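Local coordinates for hypothetical protein TM1070 (Thermotoga maritima, PDB 1NC7) that is of unknown function but belongs to the sensory rhodopsin transducer family, binds magnesium between its four subunits and probably takes part in signalling, at residues Q114-D119 and L127-G132; V45-L50 and H87-K92; D33-N38 and C98-I103; K28-D33 and I131-E136. All blocks are in the same frame, centred on the assembly; numbering follows the deposited sequence.

Interaction 1 (Q114-D119 and L127-G132). With MG (magnesium ion), chain G; MG (magnesium ion), chain F; EDO (1,2-ethanediol), chain O.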
# COMPACT_ATOMS: atom_id res chain seq x y z
N GLN D 114 -6.84 6.34 -4.53
CA GLN D 114 -6.48 5.25 -3.63
C GLN D 114 -7.65 4.27 -3.61
O GLN D 114 -8.80 4.68 -3.65
CB GLN D 114 -6.26 5.82 -2.22
CG GLN D 114 -5.76 4.83 -1.18
CD GLN D 114 -5.47 5.50 0.16
OE1 GLN D 114 -5.34 6.73 0.24
NE2 GLN D 114 -5.36 4.71 1.22
N LEU D 115 -7.35 2.97 -3.57
CA LEU D 115 -8.40 1.96 -3.55
C LEU D 115 -8.33 1.15 -2.27
O LEU D 115 -7.26 0.63 -1.90
CB LEU D 115 -8.28 1.01 -4.74
CG LEU D 115 -9.34 -0.09 -4.86
CD1 LEU D 115 -10.71 0.53 -5.11
CD2 LEU D 115 -8.98 -1.05 -5.99
N SER D 116 -9.46 1.02 -1.58
CA SER D 116 -9.51 0.27 -0.34
C SER D 116 -10.63 -0.75 -0.39
O SER D 116 -11.67 -0.51 -0.99
CB SER D 116 -9.73 1.22 0.83
OG SER D 116 -8.72 2.20 0.85
N ARG D 117 -10.41 -1.89 0.25
CA ARG D 117 -11.42 -2.93 0.28
C ARG D 117 -11.77 -3.32 1.70
O ARG D 117 -10.89 -3.46 2.55
CB ARG D 117 -10.93 -4.17 -0.47
CG ARG D 117 -11.94 -5.32 -0.46
CD ARG D 117 -11.34 -6.58 -1.04
NE ARG D 117 -10.80 -6.34 -2.36
CZ ARG D 117 -10.06 -7.22 -3.04
NH1 ARG D 117 -9.79 -8.40 -2.51
NH2 ARG D 117 -9.59 -6.90 -4.24
N LEU D 118 -13.06 -3.47 1.95
CA LEU D 118 -13.55 -3.94 3.24
C LEU D 118 -14.17 -5.30 2.95
O LEU D 118 -15.12 -5.41 2.17
CB LEU D 118 -14.63 -3.02 3.81
CG LEU D 118 -15.33 -3.61 5.05
CD1 LEU D 118 -14.35 -3.67 6.22
CD2 LEU D 118 -16.54 -2.78 5.42
N ASP D 119 -13.62 -6.34 3.57
CA ASP D 119 -14.12 -7.69 3.40
C ASP D 119 -14.67 -8.04 4.77
O ASP D 119 -13.91 -8.22 5.72
CB ASP D 119 -12.98 -8.64 3.03
CG ASP D 119 -13.47 -9.99 2.56
OD1 ASP D 119 -14.62 -10.37 2.88
OD2 ASP D 119 -12.69 -10.69 1.87
N LEU D 127 -9.50 -4.91 6.37
CA LEU D 127 -9.28 -3.82 5.42
C LEU D 127 -7.92 -3.93 4.74
O LEU D 127 -6.98 -4.45 5.33
CB LEU D 127 -9.31 -2.47 6.15
CG LEU D 127 -10.64 -1.89 6.64
CD1 LEU D 127 -10.37 -0.72 7.60
CD2 LEU D 127 -11.46 -1.44 5.45
N MSE D 128 -7.83 -3.46 3.51
CA MSE D 128 -6.56 -3.42 2.79
C MSE D 128 -6.65 -2.19 1.90
O MSE D 128 -7.75 -1.78 1.51
CB MSE D 128 -6.32 -4.69 1.95
CG MSE D 128 -7.34 -4.96 0.86
SE MSE D 128 -6.85 -6.52 -0.20
CE MSE D 128 -6.88 -5.73 -1.98
N THR D 129 -5.51 -1.59 1.59
CA THR D 129 -5.55 -0.39 0.76
C THR D 129 -4.22 -0.14 0.09
O THR D 129 -3.19 -0.65 0.52
CB THR D 129 -5.86 0.86 1.61
OG1 THR D 129 -6.18 1.97 0.75
CG2 THR D 129 -4.66 1.25 2.46
N THR D 130 -4.25 0.63 -0.98
CA THR D 130 -3.03 1.05 -1.65
C THR D 130 -3.27 2.26 -2.52
O THR D 130 -4.35 2.44 -3.09
CB THR D 130 -2.41 -0.04 -2.54
OG1 THR D 130 -1.14 0.43 -3.04
CG2 THR D 130 -3.31 -0.35 -3.73
N ILE D 131 -2.26 3.11 -2.58
CA ILE D 131 -2.28 4.27 -3.45
C ILE D 131 -2.16 3.55 -4.80
O ILE D 131 -1.59 2.46 -4.88
CB ILE D 131 -1.05 5.17 -3.18
CG1 ILE D 131 -1.19 6.50 -3.92
CG2 ILE D 131 0.24 4.45 -3.60
CD1 ILE D 131 -2.24 7.42 -3.31
N GLY D 132 -2.70 4.13 -5.87
CA GLY D 132 -2.60 3.44 -7.15
C GLY D 132 -1.34 3.76 -7.93
O GLY D 132 -0.49 4.52 -7.47
MG MG G . -5.08 -5.19 6.36
MG MG F . -1.19 -1.30 1.51
C1 EDO O . -6.55 -11.69 -2.34
O1 EDO O . -7.42 -12.67 -2.94
C2 EDO O . -7.16 -10.33 -2.45
O2 EDO O . -7.56 -9.92 -3.80
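Gln114 reaches across to Thr129 with its amide, NE2 donating to OG1 of Thr129 over 2.9 Å in a nearly straight bond (164°) that lies close to the amide plane. The reach follows from a side chain whose CG stands anti to the backbone N (chi1 -175°) and which stays extended beyond. Thr129 OG1 is also only 2.6 Å from Ser116 OG, so three polar groups converge where the strands are tightest: the CA atoms of Ser116 and Thr129, a non-hydrogen-bonded antiparallel pair, are 4.2 Å apart. Asp33 of the second subunit completes this buried cluster by bonding to Ser116 OG.

Further along the same face the packing is sparser. Leu118 and Leu127 meet mainly through their branch ends, CD1 of Leu118 lying 3.7 Å from CD2 of Leu127. On the other face Arg117 and Met128, a selenomethionine, run side by side, and the Met128 methyl CE sits over the centre of the guanidinium, 3.7 Å from Arg117 CZ. The guanidinium edge admits a small molecule: Arg117 NH1 donates to O2 of a 1,2-ethanediol at 3.0 Å, probably left from crystallisation.

Two outward carbonyls serve the assembly. Leu127 O and Thr129 O each bind a magnesium ion at 2.3 Å, joined by the equivalent oxygens of the three other subunits. The pair forms a beta hairpin inside the sheet: strand 110-121 bonds onward to strand 47-54, strand 124-135 is flanked by strand 28-34, and Arg117 makes salt bridges to Glu48 and Asp33 of its own chain.

Interaction 2 (V45-L50 and H87-K92)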
# COMPACT_ATOMS: atom_id res chain seq x y z
N VAL D 45 -21.61 -3.76 4.57
CA VAL D 45 -21.58 -4.78 3.53
C VAL D 45 -20.16 -4.69 2.97
O VAL D 45 -19.55 -3.62 2.97
CB VAL D 45 -22.60 -4.50 2.40
CG1 VAL D 45 -24.02 -4.55 2.95
CG2 VAL D 45 -22.32 -3.15 1.77
N SER D 46 -19.63 -5.82 2.51
CA SER D 46 -18.30 -5.83 1.93
C SER D 46 -18.32 -4.92 0.71
O SER D 46 -19.32 -4.86 -0.01
CB SER D 46 -17.91 -7.25 1.51
OG SER D 46 -17.78 -8.09 2.65
N HIS D 47 -17.22 -4.21 0.47
CA HIS D 47 -17.18 -3.31 -0.66
C HIS D 47 -15.77 -2.82 -0.93
O HIS D 47 -14.83 -3.19 -0.24
CB HIS D 47 -18.06 -2.08 -0.39
CG HIS D 47 -17.59 -1.24 0.75
ND1 HIS D 47 -17.92 -1.49 2.06
CD2 HIS D 47 -16.77 -0.15 0.78
CE1 HIS D 47 -17.34 -0.61 2.85
NE2 HIS D 47 -16.63 0.21 2.09
N GLU D 48 -15.66 -2.00 -1.96
CA GLU D 48 -14.39 -1.38 -2.30
C GLU D 48 -14.75 0.08 -2.49
O GLU D 48 -15.84 0.40 -2.98
CB GLU D 48 -13.81 -1.93 -3.60
CG GLU D 48 -13.27 -3.34 -3.48
CD GLU D 48 -12.27 -3.68 -4.56
OE1 GLU D 48 -12.53 -3.33 -5.73
OE2 GLU D 48 -11.24 -4.31 -4.25
N SER D 49 -13.85 0.95 -2.06
CA SER D 49 -14.07 2.38 -2.20
C SER D 49 -12.93 2.95 -3.02
O SER D 49 -11.76 2.83 -2.64
CB SER D 49 -14.11 3.07 -0.84
OG SER D 49 -15.28 2.70 -0.11
N LEU D 50 -13.27 3.53 -4.17
CA LEU D 50 -12.26 4.16 -5.01
C LEU D 50 -12.29 5.60 -4.54
O LEU D 50 -13.24 6.33 -4.81
CB LEU D 50 -12.64 4.07 -6.49
CG LEU D 50 -11.67 4.77 -7.45
CD1 LEU D 50 -10.29 4.14 -7.33
CD2 LEU D 50 -12.19 4.65 -8.87
N HIS D 87 -15.38 9.45 -2.16
CA HIS D 87 -15.13 8.05 -1.85
C HIS D 87 -16.22 7.29 -2.60
O HIS D 87 -17.33 7.12 -2.11
CB HIS D 87 -15.22 7.77 -0.35
CG HIS D 87 -14.10 8.36 0.45
ND1 HIS D 87 -13.60 7.75 1.59
CD2 HIS D 87 -13.38 9.50 0.30
CE1 HIS D 87 -12.64 8.50 2.10
NE2 HIS D 87 -12.49 9.56 1.34
N LEU D 88 -15.88 6.83 -3.81
CA LEU D 88 -16.84 6.13 -4.65
C LEU D 88 -17.03 4.66 -4.27
O LEU D 88 -16.09 3.87 -4.31
CB LEU D 88 -16.41 6.22 -6.11
CG LEU D 88 -17.34 5.59 -7.15
CD1 LEU D 88 -18.66 6.34 -7.18
CD2 LEU D 88 -16.67 5.62 -8.51
N ARG D 89 -18.26 4.31 -3.91
CA ARG D 89 -18.60 2.94 -3.54
C ARG D 89 -18.78 2.11 -4.80
O ARG D 89 -19.78 2.24 -5.51
CB ARG D 89 -19.89 2.93 -2.70
CG ARG D 89 -19.68 3.39 -1.26
CD ARG D 89 -18.95 2.33 -0.47
NE ARG D 89 -19.78 1.14 -0.27
CZ ARG D 89 -20.49 0.89 0.82
NH1 ARG D 89 -20.48 1.74 1.83
NH2 ARG D 89 -21.23 -0.21 0.89
N LEU D 90 -17.81 1.24 -5.06
CA LEU D 90 -17.83 0.40 -6.25
C LEU D 90 -18.87 -0.72 -6.23
O LEU D 90 -19.19 -1.29 -7.27
CB LEU D 90 -16.44 -0.18 -6.50
CG LEU D 90 -15.31 0.85 -6.61
CD1 LEU D 90 -14.01 0.15 -6.96
CD2 LEU D 90 -15.65 1.88 -7.68
N ASP D 91 -19.39 -1.02 -5.04
CA ASP D 91 -20.40 -2.07 -4.89
C ASP D 91 -21.79 -1.58 -5.28
O ASP D 91 -22.75 -2.36 -5.28
CB ASP D 91 -20.43 -2.58 -3.45
CG ASP D 91 -20.74 -1.48 -2.45
OD1 ASP D 91 -20.08 -0.42 -2.51
OD2 ASP D 91 -21.63 -1.68 -1.60
N LYS D 92 -21.91 -0.30 -5.62
CA LYS D 92 -23.19 0.28 -6.00
C LYS D 92 -23.23 0.66 -7.47
O LYS D 92 -24.01 1.54 -7.87
CB LYS D 92 -23.47 1.52 -5.14
CG LYS D 92 -23.46 1.24 -3.64
CD LYS D 92 -23.69 2.52 -2.85
CE LYS D 92 -23.70 2.25 -1.36
NZ LYS D 92 -23.90 3.50 -0.57
O HOH W 1 -21.27 -0.79 4.07
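The guanidinium of Arg89 lies flat on one face of the His47 ring, with centres 3.7 Å apart and planes only 19° from parallel. The overlap is offset toward the ring's rim, where Arg89 NE stands 3.4 Å from His47 CG. Bends at chi2 (-73°) and chi3 (-68°) fold the arginine back so that its flat end can reach this face, while Lys92 CE lies over the opposite one.

In-plane bonds hold both groups against rotation. His47 ND1 donates to Val45 O at 2.8 Å along a virtually linear path, the acceptor lying in the ring plane. Arg89 grips Asp91 side-on in a salt bridge: NE meets OD1 of Asp91 at 2.7 Å, and NH2 meets OD2 of Asp91 at 2.9 Å, each oxygen approached on its syn side. Asp91 in turn brings CG to 3.4 Å from His47 CB, and a water that accepts from both Val45 N and Arg89 NH2 links the margin of the contact. Replacing Arg89 by alanine would probably leave the Asp91 carboxylate without its paired N-H donors and the His47 ring without its stacking partner.

Away from the stack, Leu50 N donates to Leu88 O at 2.8 Å, and Leu90 CD2 packs 3.9 Å from Leu50 CB. Within the chain, strand 84-89 is an outermost strand, attached along strand 47-54, whose other side bonds to strand 110-121. Leu88 packs on Ile64 and Leu90 on Phe66 of strand 60-68, so the curled sheet brings distant strands together here; Leu90 also touches Tyr101 and Ile103 of strand 101-107.

Interaction 3 (D33-N38 and C98-I103); sequences DGYIPN and CKPYSI. With EDO (1,2-ethanediol), chain O.
Tyr101 spreads its ring across Gly34, whose CA is 3.6 Å from the ring centroid and 18° off the normal, a CH-pi contact over the face. This placement depends on chi1 of 62°, which sets CG between the backbone N and the carbonyl carbon and folds the ring back over the opposite strand. Gly34 has no CB to obstruct it; a modelled one would collide with Tyr101 CE1. At the far end of the ring Ile36 brings its CD1 to 3.4 Å from Tyr101 OH, and that hydroxyl has a weak hydrogen bond to Glu48. An alanine in place of Tyr101 is likely to uncover Gly34, open a gap beside Ile36 and take away a partner of Glu48.

Gly34 and Tyr101 form an antiparallel hydrogen-bonded pair, joining strands 28-34 and 101-107, adjacent members of the antiparallel sheet. The pairing gives way to loops, yet Cys98 N still donates to Ile36 O at 2.7 Å.

In this loop portion Tyr35 takes the extended rotamer (chi1 -175°) and lays its ring beside the Cys98 backbone, CE1 lying 3.3 Å from Cys98 C. Its hydroxyl reaches Cys98 CB, while Cys98 SG stands obliquely to the ring in a sulfur-aromatic contact. One water bridges Tyr35 OH and Cys98 O; another accepts from both Ile36 N and Lys99 N, the latter at 3.0 Å from the water oxygen.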
# COMPACT_ATOMS: atom_id res chain seq x y z
N ASP D 33 -5.96 -4.96 -8.55
CA ASP D 33 -6.76 -5.87 -7.73
C ASP D 33 -8.13 -5.36 -7.29
O ASP D 33 -8.26 -4.74 -6.23
CB ASP D 33 -5.98 -6.31 -6.49
CG ASP D 33 -6.65 -7.46 -5.76
OD1 ASP D 33 -7.75 -7.88 -6.18
OD2 ASP D 33 -6.08 -7.96 -4.77
N GLY D 34 -9.14 -5.63 -8.11
CA GLY D 34 -10.49 -5.22 -7.79
C GLY D 34 -11.34 -6.45 -7.54
O GLY D 34 -11.23 -7.46 -8.25
N TYR D 35 -12.20 -6.39 -6.52
CA TYR D 35 -13.06 -7.51 -6.17
C TYR D 35 -14.07 -7.07 -5.11
O TYR D 35 -13.68 -6.53 -4.08
CB TYR D 35 -12.21 -8.66 -5.62
CG TYR D 35 -12.96 -9.94 -5.32
CD1 TYR D 35 -13.19 -10.88 -6.33
CD2 TYR D 35 -13.39 -10.24 -4.03
CE1 TYR D 35 -13.83 -12.09 -6.05
CE2 TYR D 35 -14.03 -11.45 -3.75
CZ TYR D 35 -14.24 -12.36 -4.76
OH TYR D 35 -14.85 -13.57 -4.49
N ILE D 36 -15.35 -7.31 -5.36
CA ILE D 36 -16.39 -6.95 -4.40
C ILE D 36 -16.83 -8.22 -3.68
O ILE D 36 -17.51 -9.06 -4.26
CB ILE D 36 -17.63 -6.34 -5.09
CG1 ILE D 36 -17.23 -5.08 -5.88
CG2 ILE D 36 -18.70 -6.03 -4.05
CD1 ILE D 36 -16.64 -3.98 -5.03
N PRO D 37 -16.43 -8.39 -2.40
CA PRO D 37 -16.82 -9.58 -1.63
C PRO D 37 -18.33 -9.55 -1.39
O PRO D 37 -18.95 -8.50 -1.52
CB PRO D 37 -16.02 -9.42 -0.33
CG PRO D 37 -14.84 -8.58 -0.74
CD PRO D 37 -15.48 -7.56 -1.64
N ASN D 38 -18.92 -10.68 -1.01
CA ASN D 38 -20.37 -10.73 -0.80
C ASN D 38 -20.87 -10.80 0.65
O ASN D 38 -22.07 -10.92 0.88
CB ASN D 38 -20.96 -11.92 -1.56
CG ASN D 38 -20.52 -13.26 -0.99
OD1 ASN D 38 -20.77 -13.55 0.18
ND2 ASN D 38 -19.87 -14.07 -1.82
N CYS D 98 -18.09 -10.81 -6.26
CA CYS D 98 -17.21 -11.97 -6.34
C CYS D 98 -16.70 -12.25 -7.74
O CYS D 98 -16.59 -13.41 -8.16
CB CYS D 98 -17.92 -13.20 -5.78
SG CYS D 98 -18.44 -12.97 -4.07
N LYS D 99 -16.39 -11.18 -8.47
CA LYS D 99 -15.87 -11.29 -9.82
C LYS D 99 -14.64 -10.40 -9.91
O LYS D 99 -14.73 -9.18 -9.81
CB LYS D 99 -16.92 -10.82 -10.83
CG LYS D 99 -16.49 -10.98 -12.29
CD LYS D 99 -17.60 -10.58 -13.24
CE LYS D 99 -17.22 -10.89 -14.69
NZ LYS D 99 -18.30 -10.55 -15.65
N PRO D 100 -13.46 -11.01 -10.08
CA PRO D 100 -12.22 -10.23 -10.16
C PRO D 100 -12.23 -9.23 -11.31
O PRO D 100 -12.75 -9.50 -12.39
CB PRO D 100 -11.14 -11.29 -10.32
CG PRO D 100 -11.86 -12.41 -11.02
CD PRO D 100 -13.18 -12.45 -10.28
N TYR D 101 -11.64 -8.06 -11.06
CA TYR D 101 -11.56 -7.03 -12.08
C TYR D 101 -10.38 -6.11 -11.79
O TYR D 101 -9.68 -6.29 -10.79
CB TYR D 101 -12.87 -6.22 -12.14
CG TYR D 101 -13.23 -5.46 -10.87
CD1 TYR D 101 -12.68 -4.20 -10.61
CD2 TYR D 101 -14.12 -5.99 -9.94
CE1 TYR D 101 -13.02 -3.49 -9.45
CE2 TYR D 101 -14.46 -5.29 -8.79
CZ TYR D 101 -13.91 -4.05 -8.55
OH TYR D 101 -14.25 -3.36 -7.41
N SER D 102 -10.13 -5.18 -12.70
CA SER D 102 -9.05 -4.21 -12.54
C SER D 102 -9.64 -2.87 -12.95
O SER D 102 -10.63 -2.82 -13.69
CB SER D 102 -7.86 -4.55 -13.43
OG SER D 102 -7.23 -5.74 -13.00
N ILE D 103 -9.04 -1.79 -12.47
CA ILE D 103 -9.54 -0.45 -12.76
C ILE D 103 -8.54 0.48 -13.41
O ILE D 103 -7.40 0.57 -12.99
CB ILE D 103 -9.99 0.25 -11.45
CG1 ILE D 103 -11.01 -0.60 -10.70
CG2 ILE D 103 -10.56 1.63 -11.77
CD1 ILE D 103 -11.35 -0.05 -9.32
C1 EDO O . -6.55 -11.69 -2.34
O1 EDO O . -7.42 -12.67 -2.94
C2 EDO O . -7.16 -10.33 -2.45
O2 EDO O . -7.56 -9.92 -3.80
O HOH W 2 -15.35 -15.88 -6.68
O HOH W 3 -16.43 -8.26 -7.87

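Interaction 4 (K28-D33 and I131-E136); sequences KWFFPD and IGYWEE. With EDO (1,2-ethanediol), chain O.
Trp134 plants its CB on the six-membered ring of Trp29, 3.5 Å from the centroid and only 6° off the normal, a CH-pi contact between two antiparallel strands of the main sheet. Segments 28-33 and 131-136 pair here in regular register, Phe30 N donating to Tyr133 O at 2.9 Å. The methylene is the bump and the flat face of Trp29 its seat; the two indoles point the same way, their planes oblique. With CG opposite the carbonyl carbon (chi1 -69°), Trp29 brings its six-membered ring under that CB.

Gly132 supplies the hollow. A CB on it would fall 3.4 Å from Trp29 CE3 and close to Phe30 O; without one, the Trp29 edge advances until CZ3 is 3.5 Å from Gly132 O, a buried oxygen with no polar partner in the model.

On the opposite face Phe30 and Tyr133 point the same way with ring planes 49° apart, Phe30 presenting CD2 at 3.4 Å to CD2 of Tyr133. Glu135 CB closes on the Phe30 edge. Beyond, Tyr133 packs edge-to-face with Trp134 of the third subunit. Within the strand, Tyr133 OH donates to Glu135 OE2 at 2.6 Å, meeting that oxygen on its anti side.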
# COMPACT_ATOMS: atom_id res chain seq x y z
N LYS D 28 -4.07 9.79 -15.03
CA LYS D 28 -4.43 8.38 -15.17
C LYS D 28 -4.01 7.56 -13.96
O LYS D 28 -2.88 7.67 -13.49
CB LYS D 28 -3.80 7.81 -16.44
CG LYS D 28 -4.26 8.50 -17.71
CD LYS D 28 -3.73 7.79 -18.95
CE LYS D 28 -4.11 8.53 -20.22
NZ LYS D 28 -5.58 8.71 -20.35
N TRP D 29 -4.93 6.74 -13.47
CA TRP D 29 -4.68 5.89 -12.30
C TRP D 29 -5.08 4.45 -12.58
O TRP D 29 -6.06 4.19 -13.28
CB TRP D 29 -5.44 6.43 -11.09
CG TRP D 29 -4.89 7.73 -10.62
CD1 TRP D 29 -5.15 8.98 -11.12
CD2 TRP D 29 -3.88 7.90 -9.62
NE1 TRP D 29 -4.36 9.91 -10.49
CE2 TRP D 29 -3.58 9.28 -9.56
CE3 TRP D 29 -3.21 7.02 -8.76
CZ2 TRP D 29 -2.62 9.80 -8.68
CZ3 TRP D 29 -2.26 7.54 -7.88
CH2 TRP D 29 -1.98 8.91 -7.85
N PHE D 30 -4.32 3.51 -12.02
CA PHE D 30 -4.55 2.08 -12.25
C PHE D 30 -4.52 1.25 -10.97
O PHE D 30 -3.63 1.40 -10.13
CB PHE D 30 -3.47 1.56 -13.20
CG PHE D 30 -3.39 2.31 -14.51
CD1 PHE D 30 -3.99 1.80 -15.65
CD2 PHE D 30 -2.73 3.53 -14.58
CE1 PHE D 30 -3.94 2.51 -16.86
CE2 PHE D 30 -2.67 4.25 -15.78
CZ PHE D 30 -3.27 3.73 -16.92
N PHE D 31 -5.51 0.36 -10.84
CA PHE D 31 -5.62 -0.53 -9.68
C PHE D 31 -5.90 -1.94 -10.17
O PHE D 31 -7.04 -2.28 -10.51
CB PHE D 31 -6.77 -0.06 -8.79
CG PHE D 31 -6.55 1.29 -8.17
CD1 PHE D 31 -5.82 1.42 -6.99
CD2 PHE D 31 -7.04 2.43 -8.79
CE1 PHE D 31 -5.59 2.67 -6.44
CE2 PHE D 31 -6.81 3.69 -8.24
CZ PHE D 31 -6.08 3.81 -7.07
N PRO D 32 -4.87 -2.80 -10.21
CA PRO D 32 -5.06 -4.17 -10.68
C PRO D 32 -5.95 -5.11 -9.87
O PRO D 32 -6.62 -5.96 -10.44
CB PRO D 32 -3.63 -4.71 -10.78
CG PRO D 32 -2.82 -3.47 -11.05
CD PRO D 32 -3.44 -2.47 -10.11
N ASP D 33 -5.96 -4.96 -8.55
CA ASP D 33 -6.76 -5.87 -7.73
C ASP D 33 -8.13 -5.36 -7.29
O ASP D 33 -8.26 -4.74 -6.23
CB ASP D 33 -5.98 -6.31 -6.49
CG ASP D 33 -6.65 -7.46 -5.76
OD1 ASP D 33 -7.75 -7.88 -6.18
OD2 ASP D 33 -6.08 -7.96 -4.77
N ILE D 131 -2.26 3.11 -2.58
CA ILE D 131 -2.28 4.27 -3.45
C ILE D 131 -2.16 3.55 -4.80
O ILE D 131 -1.59 2.46 -4.88
CB ILE D 131 -1.05 5.17 -3.18
CG1 ILE D 131 -1.19 6.50 -3.92
CG2 ILE D 131 0.24 4.45 -3.60
CD1 ILE D 131 -2.24 7.42 -3.31
N GLY D 132 -2.70 4.13 -5.87
CA GLY D 132 -2.60 3.44 -7.15
C GLY D 132 -1.34 3.76 -7.93
O GLY D 132 -0.49 4.52 -7.47
N TYR D 133 -1.20 3.13 -9.09
CA TYR D 133 -0.08 3.41 -9.99
C TYR D 133 -0.62 4.59 -10.79
O TYR D 133 -1.80 4.60 -11.16
CB TYR D 133 0.19 2.23 -10.92
CG TYR D 133 1.00 2.60 -12.15
CD1 TYR D 133 2.38 2.84 -12.07
CD2 TYR D 133 0.38 2.75 -13.39
CE1 TYR D 133 3.11 3.22 -13.19
CE2 TYR D 133 1.10 3.13 -14.52
CZ TYR D 133 2.46 3.37 -14.41
OH TYR D 133 3.18 3.76 -15.53
N TRP D 134 0.23 5.58 -11.06
CA TRP D 134 -0.21 6.76 -11.80
C TRP D 134 0.62 7.03 -13.04
O TRP D 134 1.77 6.60 -13.15
CB TRP D 134 -0.16 7.99 -10.89
CG TRP D 134 1.22 8.33 -10.39
CD1 TRP D 134 2.14 9.13 -11.00
CD2 TRP D 134 1.82 7.87 -9.18
NE1 TRP D 134 3.28 9.20 -10.24
CE2 TRP D 134 3.12 8.43 -9.12
CE3 TRP D 134 1.40 7.03 -8.13
CZ2 TRP D 134 4.00 8.19 -8.05
CZ3 TRP D 134 2.28 6.79 -7.07
CH2 TRP D 134 3.56 7.37 -7.04
N GLU D 135 0.02 7.77 -13.97
CA GLU D 135 0.68 8.12 -15.22
C GLU D 135 0.23 9.51 -15.65
O GLU D 135 -0.89 9.93 -15.37
CB GLU D 135 0.32 7.11 -16.29
CG GLU D 135 1.51 6.57 -17.05
CD GLU D 135 1.15 5.37 -17.88
OE1 GLU D 135 0.23 5.47 -18.72
OE2 GLU D 135 1.79 4.31 -17.69
N GLU D 136 1.13 10.22 -16.33
CA GLU D 136 0.85 11.57 -16.83
C GLU D 136 0.58 12.54 -15.69
O GLU D 136 -0.54 13.01 -15.50
CB GLU D 136 -0.34 11.54 -17.79
CG GLU D 136 -0.55 12.85 -18.55
CD GLU D 136 -1.66 12.75 -19.57
OE1 GLU D 136 -1.58 11.86 -20.45
OE2 GLU D 136 -2.61 13.55 -19.50
C1 EDO O . -6.55 -11.69 -2.34
O1 EDO O . -7.42 -12.67 -2.94
C2 EDO O . -7.16 -10.33 -2.45
O2 EDO O . -7.56 -9.92 -3.80

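How the interactions relate
From the N terminus, 28-33 opens interaction 4 and, sharing Asp33, runs straight into interaction 3. Interaction 2 then opens at 45-50 and closes at 87-92, lying wholly within the loop that interaction 3 closes at 98-103. Interaction 1 follows in series as a hairpin, 114-119 returning at 127-132, and interaction 4 closes last at 131-136, sharing Ile131 and Gly132 with it. Nothing crosses: the long loop of interaction 4 encloses interactions 2 and 3. Together they tie strands 101-107, 28-34, 124-135, 110-121, 47-54 and 84-89 in that order across the sheet, while Glu48 links interaction 2 to both 1 and 3.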